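Long-range contact in SAM-dependent methyltransferase (Anabaena variabilis ATCC 29413, PDB 3GGD), which probably transfers a methyl group from S-adenosyl-L-methionine to an acceptor, and here holds the by-product S-adenosyl-L-homocysteine: residues I123-H135 and L149-E163. Numbering follows the deposited sequence.
With SAH (S-adenosyl-L-homocysteine), chain E; EDO (1,2-ethanediol), chain N; EDO (1,2-ethanediol), chain L.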
loop_
_atom_site.group_PDB
_atom_site.type_symbol
_atom_site.label_atom_id
_atom_site.label_comp_id
_atom_site.label_asym_id
_atom_site.label_seq_id
_atom_site.Cartn_x
_atom_site.Cartn_y
_atom_site.Cartn_z
ATOM N N ILE A 123 -2.095 -10.282 -19.029
ATOM C CA ILE A 123 -3.458 -9.835 -18.728
ATOM C C ILE A 123 -3.902 -8.532 -19.401
ATOM O O ILE A 123 -5.085 -8.176 -19.358
ATOM C CB ILE A 123 -3.681 -9.787 -17.186
ATOM C CG1 ILE A 123 -2.912 -8.643 -16.535
ATOM C CG2 ILE A 123 -3.306 -11.158 -16.537
ATOM C CD1 ILE A 123 -3.258 -8.354 -15.058
ATOM N N GLY A 124 -2.962 -7.813 -20.035
ATOM C CA GLY A 124 -3.257 -6.511 -20.583
ATOM C C GLY A 124 -3.317 -5.445 -19.517
ATOM O O GLY A 124 -2.909 -5.651 -18.359
ATOM N N ASP A 125 -3.866 -4.298 -19.895
ATOM C CA ASP A 125 -3.949 -3.137 -19.035
ATOM C C ASP A 125 -4.835 -3.499 -17.843
ATOM O O ASP A 125 -5.878 -4.111 -18.003
ATOM C CB ASP A 125 -4.605 -1.950 -19.738
ATOM C CG ASP A 125 -3.769 -1.340 -20.861
ATOM O OD1 ASP A 125 -2.612 -1.747 -21.090
ATOM O OD2 ASP A 125 -4.312 -0.407 -21.481
ATOM N N ALA A 126 -4.431 -3.075 -16.651
ATOM C CA ALA A 126 -5.158 -3.376 -15.407
ATOM C C ALA A 126 -5.437 -2.072 -14.658
ATOM O O ALA A 126 -4.666 -1.118 -14.746
ATOM C CB ALA A 126 -4.334 -4.302 -14.499
ATOM N N ASN A 127 -6.531 -2.052 -13.910
ATOM C CA ASN A 127 -6.733 -0.984 -12.932
ATOM C C ASN A 127 -5.961 -1.368 -11.698
ATOM O O ASN A 127 -5.667 -2.549 -11.512
ATOM C CB ASN A 127 -8.193 -0.827 -12.592
ATOM C CG ASN A 127 -8.995 -0.314 -13.747
ATOM O OD1 ASN A 127 -8.551 0.596 -14.445
ATOM N ND2 ASN A 127 -10.196 -0.907 -13.962
ATOM N N ILE A 128 -5.587 -0.377 -10.879
ATOM C CA ILE A 128 -4.824 -0.648 -9.644
ATOM C C ILE A 128 -5.414 0.031 -8.425
ATOM O O ILE A 128 -5.766 1.225 -8.459
ATOM C CB ILE A 128 -3.328 -0.211 -9.745
ATOM C CG1 ILE A 128 -2.589 -1.028 -10.806
ATOM C CG2 ILE A 128 -2.597 -0.382 -8.380
ATOM C CD1 ILE A 128 -1.179 -0.532 -11.141
ATOM N N TYR A 129 -5.548 -0.761 -7.361
ATOM C CA TYR A 129 -5.816 -0.280 -6.023
ATOM C C TYR A 129 -4.534 -0.498 -5.221
ATOM O O TYR A 129 -4.001 -1.626 -5.170
ATOM C CB TYR A 129 -6.949 -1.092 -5.365
ATOM C CG TYR A 129 -7.193 -0.769 -3.904
ATOM C CD1 TYR A 129 -7.941 0.329 -3.529
ATOM C CD2 TYR A 129 -6.659 -1.563 -2.890
ATOM C CE1 TYR A 129 -8.185 0.613 -2.167
ATOM C CE2 TYR A 129 -6.925 -1.316 -1.542
ATOM C CZ TYR A 129 -7.685 -0.214 -1.180
ATOM O OH TYR A 129 -7.938 0.080 0.156
HETATM N N MSE A 130 -4.022 0.574 -4.623
HETATM C CA MSE A 130 -2.841 0.464 -3.797
HETATM C C MSE A 130 -3.000 1.238 -2.492
HETATM O O MSE A 130 -3.122 2.473 -2.474
HETATM C CB MSE A 130 -1.605 0.955 -4.550
HETATM C CG MSE A 130 -0.314 0.709 -3.782
HETATM SE SE MSE A 130 1.287 1.195 -4.899
HETATM C CE MSE A 130 1.055 3.001 -4.810
ATOM N N ARG A 131 -2.963 0.502 -1.390
ATOM C CA ARG A 131 -3.119 1.081 -0.059
ATOM C C ARG A 131 -1.775 0.977 0.688
ATOM O O ARG A 131 -1.336 -0.109 1.116
ATOM C CB ARG A 131 -4.237 0.354 0.693
ATOM C CG ARG A 131 -4.517 0.963 2.069
ATOM C CD ARG A 131 -5.736 0.284 2.744
ATOM N NE ARG A 131 -6.063 0.911 4.026
ATOM C CZ ARG A 131 -5.628 0.476 5.197
ATOM N NH1 ARG A 131 -4.854 -0.591 5.256
ATOM N NH2 ARG A 131 -5.994 1.098 6.314
ATOM N N THR A 132 -1.148 2.129 0.842
ATOM C CA THR A 132 0.145 2.286 1.467
ATOM C C THR A 132 1.210 1.395 0.859
ATOM O O THR A 132 1.880 0.630 1.542
ATOM C CB THR A 132 0.074 2.206 2.996
ATOM O OG1 THR A 132 -0.672 1.049 3.428
ATOM C CG2 THR A 132 -0.588 3.526 3.555
ATOM N N GLY A 133 1.371 1.505 -0.450
ATOM C CA GLY A 133 2.416 0.754 -1.132
ATOM C C GLY A 133 3.628 1.577 -1.491
ATOM O O GLY A 133 4.627 1.020 -1.927
ATOM N N PHE A 134 3.603 2.894 -1.253
ATOM C CA PHE A 134 4.680 3.765 -1.746
ATOM C C PHE A 134 5.482 4.513 -0.665
ATOM O O PHE A 134 6.703 4.696 -0.795
ATOM C CB PHE A 134 4.054 4.805 -2.685
ATOM C CG PHE A 134 4.747 4.942 -4.048
ATOM C CD1 PHE A 134 6.098 5.106 -4.154
ATOM C CD2 PHE A 134 3.995 4.995 -5.205
ATOM C CE1 PHE A 134 6.709 5.268 -5.393
ATOM C CE2 PHE A 134 4.602 5.148 -6.467
ATOM C CZ PHE A 134 5.967 5.280 -6.543
ATOM N N HIS A 135 4.797 4.968 0.389
ATOM C CA HIS A 135 5.403 5.917 1.335
ATOM C C HIS A 135 6.616 5.313 2.049
ATOM O O HIS A 135 7.576 6.024 2.345
ATOM C CB HIS A 135 4.373 6.388 2.348
ATOM C CG HIS A 135 4.039 5.345 3.369
ATOM N ND1 HIS A 135 4.723 5.223 4.558
ATOM C CD2 HIS A 135 3.132 4.342 3.355
ATOM C CE1 HIS A 135 4.245 4.197 5.241
ATOM N NE2 HIS A 135 3.290 3.635 4.528
ATOM N N LEU A 149 4.359 0.312 -12.049
ATOM C CA LEU A 149 2.990 0.739 -12.080
ATOM C C LEU A 149 2.560 1.221 -13.467
ATOM O O LEU A 149 1.472 0.908 -13.911
ATOM C CB LEU A 149 2.742 1.803 -10.983
ATOM C CG LEU A 149 2.909 1.241 -9.546
ATOM C CD1 LEU A 149 3.014 2.361 -8.468
ATOM C CD2 LEU A 149 1.790 0.214 -9.111
ATOM N N ARG A 150 3.429 1.983 -14.124
ATOM C CA ARG A 150 3.206 2.513 -15.441
ATOM C C ARG A 150 2.994 1.341 -16.420
ATOM O O ARG A 150 2.111 1.386 -17.269
ATOM C CB ARG A 150 4.429 3.368 -15.872
ATOM C CG ARG A 150 4.373 3.855 -17.322
ATOM C CD ARG A 150 5.557 4.690 -17.784
ATOM N NE ARG A 150 5.495 5.957 -17.078
ATOM C CZ ARG A 150 6.147 6.271 -15.964
ATOM N NH1 ARG A 150 7.059 5.457 -15.415
ATOM N NH2 ARG A 150 5.881 7.439 -15.395
ATOM N N ILE A 151 3.818 0.310 -16.291
ATOM C CA ILE A 151 3.729 -0.869 -17.124
ATOM C C ILE A 151 2.375 -1.588 -16.902
ATOM O O ILE A 151 1.675 -1.915 -17.873
ATOM C CB ILE A 151 4.890 -1.835 -16.825
ATOM C CG1 ILE A 151 6.233 -1.231 -17.300
ATOM C CG2 ILE A 151 4.640 -3.201 -17.494
ATOM C CD1 ILE A 151 7.492 -1.962 -16.737
ATOM N N LEU A 152 1.978 -1.784 -15.647
ATOM C CA LEU A 152 0.720 -2.498 -15.393
ATOM C C LEU A 152 -0.551 -1.767 -15.895
ATOM O O LEU A 152 -1.537 -2.408 -16.369
ATOM C CB LEU A 152 0.582 -2.784 -13.895
ATOM C CG LEU A 152 1.612 -3.753 -13.294
ATOM C CD1 LEU A 152 1.568 -3.756 -11.743
ATOM C CD2 LEU A 152 1.465 -5.206 -13.886
ATOM N N LEU A 153 -0.543 -0.431 -15.752
ATOM C CA LEU A 153 -1.679 0.398 -16.109
ATOM C C LEU A 153 -1.880 0.562 -17.613
ATOM O O LEU A 153 -3.024 0.645 -18.105
ATOM C CB LEU A 153 -1.500 1.791 -15.498
ATOM C CG LEU A 153 -1.665 1.849 -13.967
ATOM C CD1 LEU A 153 -1.005 3.109 -13.368
ATOM C CD2 LEU A 153 -3.165 1.710 -13.556
ATOM N N GLY A 154 -0.770 0.674 -18.343
ATOM C CA GLY A 154 -0.839 0.979 -19.787
ATOM C C GLY A 154 -1.682 2.235 -20.015
ATOM O O GLY A 154 -1.700 3.139 -19.188
ATOM N N LYS A 155 -2.410 2.292 -21.116
ATOM C CA LYS A 155 -3.233 3.454 -21.432
ATOM C C LYS A 155 -4.578 3.449 -20.738
ATOM O O LYS A 155 -5.047 4.509 -20.321
ATOM C CB LYS A 155 -3.480 3.547 -22.939
ATOM C CG LYS A 155 -4.244 4.806 -23.409
ATOM C CD LYS A 155 -3.422 6.074 -23.192
ATOM C CE LYS A 155 -4.092 7.329 -23.817
ATOM N NZ LYS A 155 -5.478 7.462 -23.347
ATOM N N GLN A 156 -5.209 2.285 -20.623
ATOM C CA GLN A 156 -6.592 2.247 -20.181
ATOM C C GLN A 156 -6.795 2.088 -18.706
ATOM O O GLN A 156 -7.877 2.352 -18.221
ATOM C CB GLN A 156 -7.342 1.100 -20.846
ATOM C CG GLN A 156 -7.362 1.081 -22.387
ATOM C CD GLN A 156 -8.220 -0.119 -22.875
ATOM O OE1 GLN A 156 -9.370 -0.313 -22.407
ATOM N NE2 GLN A 156 -7.648 -0.953 -23.754
ATOM N N GLY A 157 -5.786 1.607 -17.999
ATOM C CA GLY A 157 -5.898 1.458 -16.557
ATOM C C GLY A 157 -5.913 2.749 -15.755
ATOM O O GLY A 157 -5.285 3.722 -16.151
ATOM N N ALA A 158 -6.611 2.737 -14.619
ATOM C CA ALA A 158 -6.558 3.844 -13.660
ATOM C C ALA A 158 -6.100 3.260 -12.323
ATOM O O ALA A 158 -6.306 2.074 -12.039
ATOM C CB ALA A 158 -7.930 4.594 -13.510
HETATM N N MSE A 159 -5.457 4.107 -11.516
HETATM C CA MSE A 159 -4.939 3.713 -10.221
HETATM C C MSE A 159 -5.472 4.625 -9.152
HETATM O O MSE A 159 -5.360 5.846 -9.267
HETATM C CB MSE A 159 -3.402 3.794 -10.159
HETATM C CG MSE A 159 -2.892 3.581 -8.777
HETATM SE SE MSE A 159 -0.992 3.202 -8.640
HETATM C CE MSE A 159 -0.255 4.794 -9.497
ATOM N N TYR A 160 -6.018 4.012 -8.105
ATOM C CA TYR A 160 -6.287 4.720 -6.881
ATOM C C TYR A 160 -5.180 4.326 -5.907
ATOM O O TYR A 160 -4.919 3.135 -5.711
ATOM C CB TYR A 160 -7.613 4.295 -6.244
ATOM C CG TYR A 160 -7.827 4.890 -4.831
ATOM C CD1 TYR A 160 -8.368 6.157 -4.654
ATOM C CD2 TYR A 160 -7.495 4.165 -3.684
ATOM C CE1 TYR A 160 -8.597 6.670 -3.373
ATOM C CE2 TYR A 160 -7.702 4.676 -2.399
ATOM C CZ TYR A 160 -8.253 5.931 -2.261
ATOM O OH TYR A 160 -8.498 6.390 -1.001
ATOM N N LEU A 161 -4.528 5.322 -5.322
ATOM C CA LEU A 161 -3.575 5.059 -4.242
ATOM C C LEU A 161 -3.843 5.987 -3.045
ATOM O O LEU A 161 -4.310 7.120 -3.198
ATOM C CB LEU A 161 -2.124 5.187 -4.683
ATOM C CG LEU A 161 -1.515 6.583 -4.960
ATOM C CD1 LEU A 161 0.067 6.432 -5.068
ATOM C CD2 LEU A 161 -2.094 7.206 -6.198
ATOM N N ILE A 162 -3.603 5.437 -1.854
ATOM C CA ILE A 162 -3.708 6.181 -0.599
ATOM C C ILE A 162 -2.418 5.851 0.181
ATOM O O ILE A 162 -2.013 4.693 0.308
ATOM C CB ILE A 162 -5.025 5.883 0.160
ATOM C CG1 ILE A 162 -5.090 6.759 1.427
ATOM C CG2 ILE A 162 -5.196 4.321 0.436
ATOM C CD1 ILE A 162 -6.402 6.656 2.264
ATOM N N GLU A 163 -1.745 6.910 0.610
ATOM C CA GLU A 163 -0.433 6.827 1.213
ATOM C C GLU A 163 -0.398 7.713 2.454
ATOM O O GLU A 163 -1.287 8.528 2.662
ATOM C CB GLU A 163 0.613 7.328 0.190
ATOM C CG GLU A 163 0.709 6.461 -1.057
ATOM C CD GLU A 163 1.202 5.058 -0.773
ATOM O OE1 GLU A 163 1.946 4.890 0.234
ATOM O OE2 GLU A 163 0.811 4.111 -1.531
HETATM N N SAH E . -2.086 -2.810 0.935
HETATM C CA SAH E . -2.019 -3.669 2.147
HETATM C CB SAH E . -0.613 -3.741 2.779
HETATM C CG SAH E . 0.094 -2.437 3.192
HETATM S SD SAH E . 1.680 -2.719 4.000
HETATM C C SAH E . -3.023 -3.230 3.202
HETATM O O SAH E . -3.395 -4.036 4.092
HETATM O OXT SAH E . -3.457 -2.078 3.209
HETATM C "C5'" SAH E . 2.789 -2.533 2.632
HETATM C "C4'" SAH E . 2.846 -3.800 1.727
HETATM O "O4'" SAH E . 3.744 -3.565 0.616
HETATM C "C3'" SAH E . 3.370 -5.092 2.381
HETATM O "O3'" SAH E . 2.484 -6.185 2.212
HETATM C "C2'" SAH E . 4.673 -5.387 1.649
HETATM O "O2'" SAH E . 5.090 -6.768 1.632
HETATM C "C1'" SAH E . 4.416 -4.772 0.286
HETATM N N9 SAH E . 5.637 -4.499 -0.482
HETATM C C8 SAH E . 6.772 -3.950 0.030
HETATM N N7 SAH E . 7.689 -3.806 -0.941
HETATM C C5 SAH E . 7.124 -4.285 -2.090
HETATM C C6 SAH E . 7.593 -4.471 -3.459
HETATM N N6 SAH E . 8.866 -4.088 -3.710
HETATM N N1 SAH E . 6.787 -5.022 -4.378
HETATM C C2 SAH E . 5.519 -5.419 -4.037
HETATM N N3 SAH E . 5.057 -5.285 -2.794
HETATM C C4 SAH E . 5.800 -4.765 -1.798
HETATM C C1 EDO N . -3.122 -0.758 -24.515
HETATM O O1 EDO N . -4.375 -0.192 -24.146
HETATM C C2 EDO N . -1.990 0.239 -24.259
HETATM O O2 EDO N . -1.484 0.108 -22.895
HETATM C C1 EDO L . -7.876 4.585 5.242
HETATM O O1 EDO L . -7.806 3.505 6.190
HETATM C C2 EDO L . -8.506 4.151 3.888
HETATM O O2 EDO L . -7.947 2.922 3.328
HETATM O O HOH W 1 -1.279 -5.342 -16.283
HETATM O O HOH W 2 -10.161 2.084 -15.932
#
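In a parallel ladder, Ile128 N, Met130 N and Thr132 N donate to Ala158 O, Tyr160 O and Ile162 O, while Tyr160 N and Ile162 N return bonds to Ile128 O and Met130 O. Before the ladder, two side chains add bonds: Asn127 OD1 accepts Ala158 N in its carbonyl plane (2.9 Å), and Asp125 OD2 takes Gln156 N from above the carboxylate plane (3.0 Å).

Beyond it, the Glu163 carboxylate grips the turn after strand 127-131. Its OE2 meets Gly133 N through the syn lone pair (2.9 Å), while Phe134 N (3.0 Å) and His135 N (2.9 Å) both reach OE1 from one face. A glutamine in place of Glu163 would probably turn an NH2 toward at least one of these amides, losing that bond and letting the turn shift. Arg131 NH1 donates to the carboxylate of S-adenosyl-L-homocysteine, whose amino group donates to Arg131 backbone O.

Among apolar groups, Ile128 CG1 lies anti to the carbonyl carbon (chi1 -64°), sending CD1 between Leu149 CD2 and Leu153 CG, both at 3.7 Å. Met130 bends at chi3 (72°), bringing CE to Leu161 CD1 (3.6 Å). On the other face, Tyr129 and Tyr160 run side by side, both hydroxyls bonded to Asp46.

This is a beta-alpha-beta unit of the Rossmann-like sheet, helix 142-153 connecting, with strand 60-63 beside 127-131 and antiparallel strand 237-244 beside 158-164.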